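Local coordinates for protein lipase (Penicillium expansum, PDB 3G7N) that hydrolyses acylglycerol lipids such as triacylglycerols, releasing free fatty acids, as a secreted alkaline lipase, at residues 19-30 and 247-256; 88-99 and 162-172. All coordinates share one frame; numbering follows the deposited sequence.

Contact 1: residues 19-30 and 247-256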
loop_
_atom_site.group_PDB
_atom_site.type_symbol
_atom_site.label_atom_id
_atom_site.label_comp_id
_atom_site.label_asym_id
_atom_site.label_seq_id
_atom_site.Cartn_x
_atom_site.Cartn_y
_atom_site.Cartn_z
ATOM N N SER A 19 4.983 9.799 -0.999
ATOM C CA SER A 19 6.120 10.628 -1.439
ATOM C C SER A 19 7.029 11.022 -0.269
ATOM O O SER A 19 8.261 10.917 -0.341
ATOM C CB SER A 19 5.587 11.880 -2.151
ATOM O OG SER A 19 6.643 12.703 -2.659
ATOM N N ALA A 20 6.399 11.364 0.860
ATOM C CA ALA A 20 7.146 11.704 2.082
ATOM C C ALA A 20 8.045 10.553 2.521
ATOM O O ALA A 20 9.115 10.781 3.094
ATOM C CB ALA A 20 6.187 12.107 3.214
ATOM N N ALA A 21 7.565 9.321 2.362
ATOM C CA ALA A 21 8.363 8.172 2.734
ATOM C C ALA A 21 9.638 8.081 1.883
ATOM O O ALA A 21 10.701 7.726 2.390
ATOM C CB ALA A 21 7.562 6.912 2.607
ATOM N N TYR A 22 9.528 8.418 0.599
ATOM C CA TYR A 22 10.723 8.477 -0.262
ATOM C C TYR A 22 11.638 9.638 0.141
ATOM O O TYR A 22 12.854 9.482 0.182
ATOM C CB TYR A 22 10.328 8.643 -1.727
ATOM C CG TYR A 22 9.734 7.416 -2.374
ATOM C CD1 TYR A 22 10.542 6.331 -2.720
ATOM C CD2 TYR A 22 8.389 7.382 -2.737
ATOM C CE1 TYR A 22 10.006 5.224 -3.378
ATOM C CE2 TYR A 22 7.864 6.303 -3.423
ATOM C CZ TYR A 22 8.684 5.245 -3.762
ATOM O OH TYR A 22 8.153 4.196 -4.454
ATOM N N THR A 23 11.058 10.780 0.502
ATOM C CA THR A 23 11.836 11.953 0.888
ATOM C C THR A 23 12.566 11.738 2.209
ATOM O O THR A 23 13.695 12.198 2.381
ATOM C CB THR A 23 10.900 13.162 1.008
ATOM O OG1 THR A 23 10.359 13.453 -0.275
ATOM C CG2 THR A 23 11.625 14.387 1.560
ATOM N N GLY A 24 11.996 10.912 3.086
ATOM C CA GLY A 24 12.554 10.704 4.421
ATOM C C GLY A 24 12.297 11.898 5.320
ATOM O O GLY A 24 13.126 12.253 6.155
ATOM N N CYS A 25 11.085 12.429 5.249
ATOM C CA CYS A 25 10.669 13.562 6.085
ATOM C C CYS A 25 11.011 13.378 7.559
ATOM O O CYS A 25 10.790 12.304 8.110
ATOM C CB CYS A 25 9.168 13.793 5.928
ATOM S SG CYS A 25 8.714 14.237 4.271
ATOM N N ILE A 26 11.469 14.462 8.182
ATOM C CA ILE A 26 11.871 14.551 9.580
ATOM C C ILE A 26 10.651 14.964 10.395
ATOM O O ILE A 26 9.966 15.920 10.044
ATOM C CB ILE A 26 12.932 15.691 9.737
ATOM C CG1 ILE A 26 14.109 15.462 8.786
ATOM C CG2 ILE A 26 13.387 15.833 11.170
ATOM C CD1 ILE A 26 14.744 14.084 8.941
ATOM N N GLY A 27 10.363 14.233 11.468
ATOM C CA GLY A 27 9.377 14.670 12.463
ATOM C C GLY A 27 7.942 14.352 12.072
ATOM O O GLY A 27 7.161 13.845 12.872
ATOM N N LYS A 28 7.576 14.700 10.842
ATOM C CA LYS A 28 6.192 14.611 10.383
ATOM C C LYS A 28 6.159 14.419 8.884
ATOM O O LYS A 28 7.071 14.839 8.165
ATOM C CB LYS A 28 5.383 15.840 10.784
ATOM C CG LYS A 28 6.094 17.156 10.567
ATOM C CD LYS A 28 5.917 17.663 9.139
ATOM C CE LYS A 28 4.504 18.180 8.860
ATOM N NZ LYS A 28 4.071 19.254 9.801
ATOM N N ALA A 29 5.095 13.780 8.422
ATOM C CA ALA A 29 4.799 13.714 7.003
ATOM C C ALA A 29 3.389 14.244 6.890
ATOM O O ALA A 29 2.436 13.575 7.271
ATOM C CB ALA A 29 4.877 12.279 6.516
ATOM N N PHE A 30 3.273 15.487 6.427
ATOM C CA PHE A 30 1.991 16.132 6.375
ATOM C C PHE A 30 1.283 16.059 7.723
ATOM O O PHE A 30 1.892 16.462 8.723
ATOM C CB PHE A 30 1.181 15.611 5.185
ATOM C CG PHE A 30 1.855 15.876 3.863
ATOM C CD1 PHE A 30 1.767 17.134 3.286
ATOM C CD2 PHE A 30 2.789 14.981 3.350
ATOM C CE1 PHE A 30 2.566 17.469 2.200
ATOM C CE2 PHE A 30 3.515 15.289 2.206
ATOM C CZ PHE A 30 3.426 16.553 1.656
ATOM N N VAL A 247 0.496 13.415 -7.760
ATOM C CA VAL A 247 1.748 13.602 -7.023
ATOM C C VAL A 247 2.867 12.808 -7.680
ATOM O O VAL A 247 2.782 11.576 -7.780
ATOM C CB VAL A 247 1.596 13.111 -5.568
ATOM C CG1 VAL A 247 2.911 13.284 -4.817
ATOM C CG2 VAL A 247 0.422 13.830 -4.867
ATOM N N VAL A 248 3.934 13.484 -8.086
ATOM C CA VAL A 248 5.135 12.806 -8.552
ATOM C C VAL A 248 6.009 12.501 -7.346
ATOM O O VAL A 248 6.284 13.374 -6.520
ATOM C CB VAL A 248 5.918 13.694 -9.551
ATOM C CG1 VAL A 248 7.268 13.094 -9.902
ATOM C CG2 VAL A 248 5.065 13.980 -10.803
ATOM N N MET A 249 6.305 11.226 -7.136
ATOM C CA MET A 249 7.056 10.822 -5.960
ATOM C C MET A 249 8.334 11.624 -5.814
ATOM O O MET A 249 9.046 11.847 -6.804
ATOM C CB MET A 249 7.355 9.322 -5.988
ATOM C CG MET A 249 6.109 8.443 -5.914
ATOM S SD MET A 249 5.134 8.688 -4.407
ATOM C CE MET A 249 3.531 9.101 -5.072
ATOM N N LEU A 250 8.644 11.992 -4.570
ATOM C CA LEU A 250 9.775 12.828 -4.187
ATOM C C LEU A 250 9.571 14.325 -4.344
ATOM O O LEU A 250 10.383 15.100 -3.822
ATOM C CB LEU A 250 11.083 12.382 -4.844
ATOM C CG LEU A 250 11.722 11.140 -4.255
ATOM C CD1 LEU A 250 12.830 10.642 -5.191
ATOM C CD2 LEU A 250 12.273 11.428 -2.870
ATOM N N THR A 251 8.444 14.747 -4.906
ATOM C CA THR A 251 8.242 16.172 -5.177
ATOM C C THR A 251 7.224 16.834 -4.251
ATOM O O THR A 251 7.001 18.037 -4.325
ATOM C CB THR A 251 7.818 16.428 -6.634
ATOM O OG1 THR A 251 6.457 16.041 -6.807
ATOM C CG2 THR A 251 8.732 15.699 -7.613
ATOM N N ALA A 252 6.544 16.040 -3.430
ATOM C CA ALA A 252 5.551 16.569 -2.508
ATOM C C ALA A 252 6.160 17.361 -1.347
ATOM O O ALA A 252 5.445 18.121 -0.701
ATOM C CB ALA A 252 4.649 15.452 -1.980
ATOM N N GLY A 253 7.416 17.103 -1.019
ATOM C CA GLY A 253 7.955 17.573 0.265
ATOM C C GLY A 253 7.311 16.873 1.448
ATOM O O GLY A 253 6.901 15.709 1.363
ATOM N N CYS A 254 7.172 17.615 2.542
ATOM C CA CYS A 254 6.779 17.039 3.821
ATOM C C CYS A 254 5.584 17.752 4.459
ATOM O O CYS A 254 5.189 17.386 5.564
ATOM C CB CYS A 254 7.954 17.063 4.787
ATOM S SG CYS A 254 9.344 16.141 4.146
ATOM N N GLY A 255 5.115 18.848 3.859
ATOM C CA GLY A 255 4.113 19.702 4.499
ATOM C C GLY A 255 4.639 20.580 5.629
ATOM O O GLY A 255 3.897 20.917 6.563
ATOM N N TYR A 256 5.937 20.863 5.641
ATOM C CA TYR A 256 6.522 21.571 6.786
ATOM C C TYR A 256 5.848 22.919 7.049
ATOM O O TYR A 256 5.806 23.365 8.190
ATOM C CB TYR A 256 8.019 21.784 6.600
ATOM C CG TYR A 256 8.865 20.530 6.673
ATOM C CD1 TYR A 256 8.733 19.628 7.724
ATOM C CD2 TYR A 256 9.817 20.269 5.702
ATOM C CE1 TYR A 256 9.568 18.484 7.812
ATOM C CE2 TYR A 256 10.647 19.148 5.781
ATOM C CZ TYR A 256 10.476 18.240 6.807
ATOM O OH TYR A 256 11.312 17.127 6.887
HETATM O O HOH W 1 7.873 14.141 -0.773
HETATM O O HOH W 2 11.873 15.161 -1.706
#

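Contact 2: residues 88-99 and 162-172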
loop_
_atom_site.group_PDB
_atom_site.type_symbol
_atom_site.label_atom_id
_atom_site.label_comp_id
_atom_site.label_asym_id
_atom_site.label_seq_id
_atom_site.Cartn_x
_atom_site.Cartn_y
_atom_site.Cartn_z
ATOM N N THR A 88 -3.287 -15.696 11.130
ATOM C CA THR A 88 -3.552 -17.105 10.834
ATOM C C THR A 88 -3.930 -17.256 9.357
ATOM O O THR A 88 -5.054 -16.989 8.958
ATOM C CB THR A 88 -4.657 -17.676 11.739
ATOM O OG1 THR A 88 -4.281 -17.505 13.116
ATOM C CG2 THR A 88 -4.841 -19.169 11.466
ATOM N N PHE A 89 -2.972 -17.725 8.561
ATOM C CA PHE A 89 -3.188 -17.880 7.114
ATOM C C PHE A 89 -3.818 -19.239 6.827
ATOM O O PHE A 89 -3.247 -20.264 7.229
ATOM C CB PHE A 89 -1.857 -17.808 6.358
ATOM C CG PHE A 89 -1.242 -16.430 6.318
ATOM C CD1 PHE A 89 -1.700 -15.477 5.420
ATOM C CD2 PHE A 89 -0.140 -16.137 7.100
ATOM C CE1 PHE A 89 -1.069 -14.235 5.321
ATOM C CE2 PHE A 89 0.517 -14.908 6.984
ATOM C CZ PHE A 89 0.088 -13.999 6.033
ATOM N N PRO A 90 -4.828 -19.269 5.945
ATOM C CA PRO A 90 -5.249 -20.577 5.437
ATOM C C PRO A 90 -4.117 -21.291 4.724
ATOM O O PRO A 90 -3.254 -20.650 4.103
ATOM C CB PRO A 90 -6.366 -20.236 4.460
ATOM C CG PRO A 90 -6.966 -18.964 5.033
ATOM C CD PRO A 90 -5.797 -18.209 5.618
ATOM N N SER A 91 -4.190 -22.622 4.708
ATOM C CA SER A 91 -3.106 -23.467 4.220
ATOM C C SER A 91 -2.718 -23.196 2.764
ATOM O O SER A 91 -1.612 -23.549 2.350
ATOM C CB SER A 91 -3.487 -24.954 4.379
ATOM O OG SER A 91 -4.567 -25.294 3.518
ATOM N N ASP A 92 -3.693 -22.812 1.957
ATOM C CA ASP A 92 -3.451 -22.655 0.526
ATOM C C ASP A 92 -2.894 -21.284 0.120
ATOM O O ASP A 92 -2.501 -21.093 -1.024
ATOM C CB ASP A 92 -4.677 -23.035 -0.310
ATOM C CG ASP A 92 -5.923 -22.247 0.066
ATOM O OD1 ASP A 92 -5.983 -21.691 1.190
ATOM O OD2 ASP A 92 -6.894 -22.276 -0.716
ATOM N N VAL A 93 -2.785 -20.368 1.076
ATOM C CA VAL A 93 -2.332 -19.003 0.771
ATOM C C VAL A 93 -0.852 -19.034 0.459
ATOM O O VAL A 93 -0.051 -19.585 1.207
ATOM C CB VAL A 93 -2.579 -18.055 1.973
ATOM C CG1 VAL A 93 -1.780 -16.746 1.816
ATOM C CG2 VAL A 93 -4.034 -17.731 2.070
ATOM N N LYS A 94 -0.485 -18.416 -0.662
ATOM C CA LYS A 94 0.924 -18.262 -0.995
ATOM C C LYS A 94 1.184 -16.816 -1.406
ATOM O O LYS A 94 0.381 -16.234 -2.127
ATOM C CB LYS A 94 1.313 -19.181 -2.160
ATOM C CG LYS A 94 1.104 -20.679 -1.899
ATOM C CD LYS A 94 2.072 -21.186 -0.856
ATOM C CE LYS A 94 1.862 -22.673 -0.585
ATOM N NZ LYS A 94 2.221 -23.503 -1.768
ATOM N N ILE A 95 2.346 -16.310 -1.015
ATOM C CA ILE A 95 2.743 -14.927 -1.320
ATOM C C ILE A 95 4.163 -14.975 -1.859
ATOM O O ILE A 95 4.963 -15.834 -1.480
ATOM C CB ILE A 95 2.716 -14.054 -0.023
ATOM C CG1 ILE A 95 1.310 -14.035 0.589
ATOM C CG2 ILE A 95 3.211 -12.643 -0.305
ATOM C CD1 ILE A 95 1.241 -13.304 1.945
ATOM N N MET A 96 4.497 -14.039 -2.743
ATOM C CA MET A 96 5.832 -14.026 -3.276
ATOM C C MET A 96 6.869 -13.691 -2.205
ATOM O O MET A 96 6.660 -12.795 -1.371
ATOM C CB MET A 96 5.917 -13.058 -4.465
ATOM C CG MET A 96 5.555 -11.609 -4.152
ATOM S SD MET A 96 5.458 -10.563 -5.633
ATOM C CE MET A 96 7.187 -10.224 -5.883
ATOM N N ARG A 97 8.021 -14.357 -2.255
ATOM C CA ARG A 97 9.051 -14.151 -1.257
ATOM C C ARG A 97 9.545 -12.707 -1.282
ATOM O O ARG A 97 9.928 -12.148 -0.254
ATOM C CB ARG A 97 10.216 -15.125 -1.467
ATOM C CG ARG A 97 11.265 -15.024 -0.378
ATOM C CD ARG A 97 12.454 -15.955 -0.616
ATOM N NE ARG A 97 12.099 -17.357 -0.454
ATOM C CZ ARG A 97 12.164 -18.257 -1.430
ATOM N NH1 ARG A 97 12.530 -17.892 -2.655
ATOM N NH2 ARG A 97 11.879 -19.527 -1.182
ATOM N N GLY A 98 9.616 -12.114 -2.471
ATOM C CA GLY A 98 10.105 -10.746 -2.604
ATOM C C GLY A 98 9.293 -9.680 -1.896
ATOM O O GLY A 98 9.765 -8.550 -1.760
ATOM N N VAL A 99 8.086 -10.020 -1.447
ATOM C CA VAL A 99 7.302 -9.125 -0.589
ATOM C C VAL A 99 7.189 -9.671 0.831
ATOM O O VAL A 99 7.308 -8.916 1.791
ATOM C CB VAL A 99 5.913 -8.844 -1.192
ATOM C CG1 VAL A 99 5.085 -7.943 -0.271
ATOM C CG2 VAL A 99 6.076 -8.199 -2.557
ATOM N N PHE A 162 1.984 -3.900 -7.752
ATOM C CA PHE A 162 1.845 -5.206 -8.380
ATOM C C PHE A 162 1.155 -6.187 -7.418
ATOM O O PHE A 162 1.188 -5.993 -6.203
ATOM C CB PHE A 162 3.221 -5.732 -8.818
ATOM C CG PHE A 162 4.263 -5.705 -7.740
ATOM C CD1 PHE A 162 4.443 -6.805 -6.911
ATOM C CD2 PHE A 162 5.082 -4.607 -7.561
ATOM C CE1 PHE A 162 5.454 -6.817 -5.956
ATOM C CE2 PHE A 162 6.080 -4.607 -6.590
ATOM C CZ PHE A 162 6.306 -5.744 -5.830
ATOM N N PRO A 163 0.496 -7.234 -7.953
ATOM C CA PRO A 163 -0.133 -8.236 -7.095
ATOM C C PRO A 163 0.931 -9.166 -6.515
ATOM O O PRO A 163 2.031 -9.252 -7.067
ATOM C CB PRO A 163 -1.041 -8.998 -8.062
ATOM C CG PRO A 163 -0.232 -8.973 -9.376
ATOM C CD PRO A 163 0.405 -7.581 -9.385
ATOM N N ILE A 164 0.651 -9.778 -5.358
ATOM C CA ILE A 164 1.721 -10.438 -4.616
ATOM C C ILE A 164 1.501 -11.900 -4.278
ATOM O O ILE A 164 2.319 -12.488 -3.574
ATOM C CB ILE A 164 2.114 -9.689 -3.321
ATOM C CG1 ILE A 164 0.992 -9.717 -2.279
ATOM C CG2 ILE A 164 2.445 -8.216 -3.635
ATOM C CD1 ILE A 164 1.475 -9.314 -0.875
ATOM N N GLY A 165 0.384 -12.471 -4.703
ATOM C CA GLY A 165 0.127 -13.861 -4.307
ATOM C C GLY A 165 -0.879 -14.539 -5.189
ATOM O O GLY A 165 -1.382 -13.979 -6.171
ATOM N N ASN A 166 -1.285 -15.727 -4.731
ATOM C CA ASN A 166 -2.209 -16.557 -5.495
ATOM C C ASN A 166 -3.655 -16.230 -5.185
ATOM O O ASN A 166 -3.942 -15.283 -4.451
ATOM C CB ASN A 166 -1.909 -18.044 -5.298
ATOM C CG ASN A 166 -2.096 -18.510 -3.850
ATOM O OD1 ASN A 166 -2.484 -17.745 -2.960
ATOM N ND2 ASN A 166 -1.842 -19.797 -3.621
ATOM N N GLN A 167 -4.594 -16.944 -5.806
ATOM C CA GLN A 167 -5.998 -16.631 -5.585
ATOM C C GLN A 167 -6.405 -16.796 -4.122
ATOM O O GLN A 167 -7.202 -16.020 -3.606
ATOM C CB GLN A 167 -6.904 -17.484 -6.473
ATOM C CG GLN A 167 -8.380 -17.078 -6.406
ATOM C CD GLN A 167 -8.653 -15.741 -7.061
ATOM O OE1 GLN A 167 -8.340 -15.538 -8.235
ATOM N NE2 GLN A 167 -9.166 -14.793 -6.285
ATOM N N ALA A 168 -5.826 -17.775 -3.444
ATOM C CA ALA A 168 -6.159 -17.982 -2.033
ATOM C C ALA A 168 -5.698 -16.771 -1.200
ATOM O O ALA A 168 -6.413 -16.308 -0.313
ATOM C CB ALA A 168 -5.542 -19.274 -1.511
ATOM N N TRP A 169 -4.554 -16.197 -1.572
ATOM C CA TRP A 169 -4.074 -14.967 -0.936
ATOM C C TRP A 169 -5.062 -13.831 -1.149
ATOM O O TRP A 169 -5.491 -13.174 -0.192
ATOM C CB TRP A 169 -2.708 -14.574 -1.508
ATOM C CG TRP A 169 -2.440 -13.103 -1.412
ATOM C CD1 TRP A 169 -2.460 -12.206 -2.437
ATOM C CD2 TRP A 169 -2.248 -12.351 -0.211
ATOM N NE1 TRP A 169 -2.261 -10.934 -1.950
ATOM C CE2 TRP A 169 -2.103 -11.000 -0.589
ATOM C CE3 TRP A 169 -2.149 -12.692 1.140
ATOM C CZ2 TRP A 169 -1.935 -9.976 0.352
ATOM C CZ3 TRP A 169 -2.016 -11.673 2.073
ATOM C CH2 TRP A 169 -1.859 -10.336 1.668
ATOM N N ALA A 170 -5.490 -13.633 -2.393
ATOM C CA ALA A 170 -6.390 -12.534 -2.685
ATOM C C ALA A 170 -7.707 -12.690 -1.924
ATOM O O ALA A 170 -8.285 -11.724 -1.416
ATOM C CB ALA A 170 -6.619 -12.405 -4.186
ATOM N N ASP A 171 -8.167 -13.936 -1.840
ATOM C CA ASP A 171 -9.414 -14.238 -1.138
ATOM C C ASP A 171 -9.281 -13.954 0.353
ATOM O O ASP A 171 -10.207 -13.443 0.979
ATOM C CB ASP A 171 -9.824 -15.700 -1.352
ATOM C CG ASP A 171 -10.236 -15.995 -2.785
ATOM O OD1 ASP A 171 -10.582 -15.048 -3.520
ATOM O OD2 ASP A 171 -10.347 -17.191 -3.135
ATOM N N PHE A 172 -8.121 -14.285 0.901
ATOM C CA PHE A 172 -7.834 -13.989 2.294
ATOM C C PHE A 172 -7.780 -12.484 2.552
ATOM O O PHE A 172 -8.331 -11.991 3.536
ATOM C CB PHE A 172 -6.548 -14.668 2.742
ATOM C CG PHE A 172 -6.300 -14.583 4.212
ATOM C CD1 PHE A 172 -7.218 -15.120 5.114
ATOM C CD2 PHE A 172 -5.147 -13.998 4.705
ATOM C CE1 PHE A 172 -6.995 -15.042 6.478
ATOM C CE2 PHE A 172 -4.923 -13.922 6.071
ATOM C CZ PHE A 172 -5.810 -14.533 6.941
#

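Contact 1: residues 19-30 and 247-256
Tyr22 packs against Met249 and Leu250 in the apolar part of this contact. Met249 SD stands at the edge of the Tyr22 ring, 4.9 Å from its centroid, a Met-aromatic contact. Leu250 folds back so that its CD2 lies 3.6 Å from Tyr22 CB. Next comes the disulfide Cys25 SG-Cys254 SG (2.0 Å). It joins the loop after helix 8-23 covalently to the chain just before the C-terminus. Thr23 CG2 rests against Cys254 SG.

Phe30 lies beyond the disulfide. Its CG is anti to its own carbonyl carbon (chi1 -61°), which lays one ring face against the 254-255 backbone. This face is covered by Gly255 N, 3.3 Å above the plane, and by Cys254 C. Ala252 O sits at the ring edge. Gly255 has no CB, and a CB there would clash with Phe30 CD1. Cutting Phe30 back to an alanine is likely to open a gap beside Cys254 and Gly255, leaving the disulfide and the Phe30 N bond to hold this part of the chain.

The contact ties the C-terminal tail of this alpha/beta-hydrolase to the end of helix 8-23 and to the edge strand 28-29 of the main sheet. Tyr22 OH bonds to His131, and the side chain touches the nucleophile Ser132.

Polar bonds flank these apolar contacts. Phe30 N donates to Cys254 O (2.8 Å) from above the carbonyl plane. Tyr256 OH accepts a nearly straight bond from Ile26 N (3.0 Å, 164°), and Ile26 O lies at the same ring's edge. Leu250 N donates to Ser19 OG in a bent bond (2.9 Å, 130°). One water bonds to Ser19 OG, Thr23 OG1 and Gly253 O. A second links Thr23 OG1 to Leu250 O.

Contact 2: residues 88-99 and 162-172
Pro90 packs over one face of the Phe172 ring, its CD 3.7 Å from the ring centroid, a CH-pi contact. Phe89 meets the same ring obliquely, planes at 49°. Val93 points one methyl, CG2, at Phe172 CB and turns the other to Trp169. Ile95 CG1 lies over a face of the indole, and its CD1 comes 3.5 Å from Trp169 CE3. Ile95 and Ile164 lie side by side, pointing the same way. Met96 crosses Phe162 at about a right angle, SD at the ring edge, a Met-aromatic contact close to the active site.

The contact ties the chain entering helix 97-120 to the start of helix 167-175, whose N-cap is Asn166; Ile164 and Phe172 also touch helix 133-148. With CG between backbone N and carbonyl carbon (chi1 63°), the Asn166 amide faces 88-99. Its ND2 donates to Asp92 O at 3.0 Å, in the amide plane. OD1 takes Lys94 N and Trp169 N from opposite faces. Backbone bonds Asn166 N to Lys94 O and Met96 N to Ile164 O (2.8 Å) flank the single bridge of Ile95 with Gly165. One amide thus caps the helix and binds 88-99, so its three bonds probably fix its rotation.

The two contacts lie on opposite sides of the chain's centre, with their centres about 30 Å apart and their nearest atoms about 9 Å apart. Along the chain, contact 1 joins a segment near the N-terminus to one close to the C-terminus. Both segments of contact 2, 88-99 and 162-172, fall between these. Contact 1 involves helix 8-23 and strand 28-29, an outer strand of the main sheet. Contact 2 involves the starts of helices 97-120 and 167-175, and strand 95-96, which pairs with 79-80 apart from the main sheet. Tyr22 is about 4 Å and Phe162 about 5 Å from the side chain of Ser132, so each contact reaches the catalytic region through one aromatic side chain.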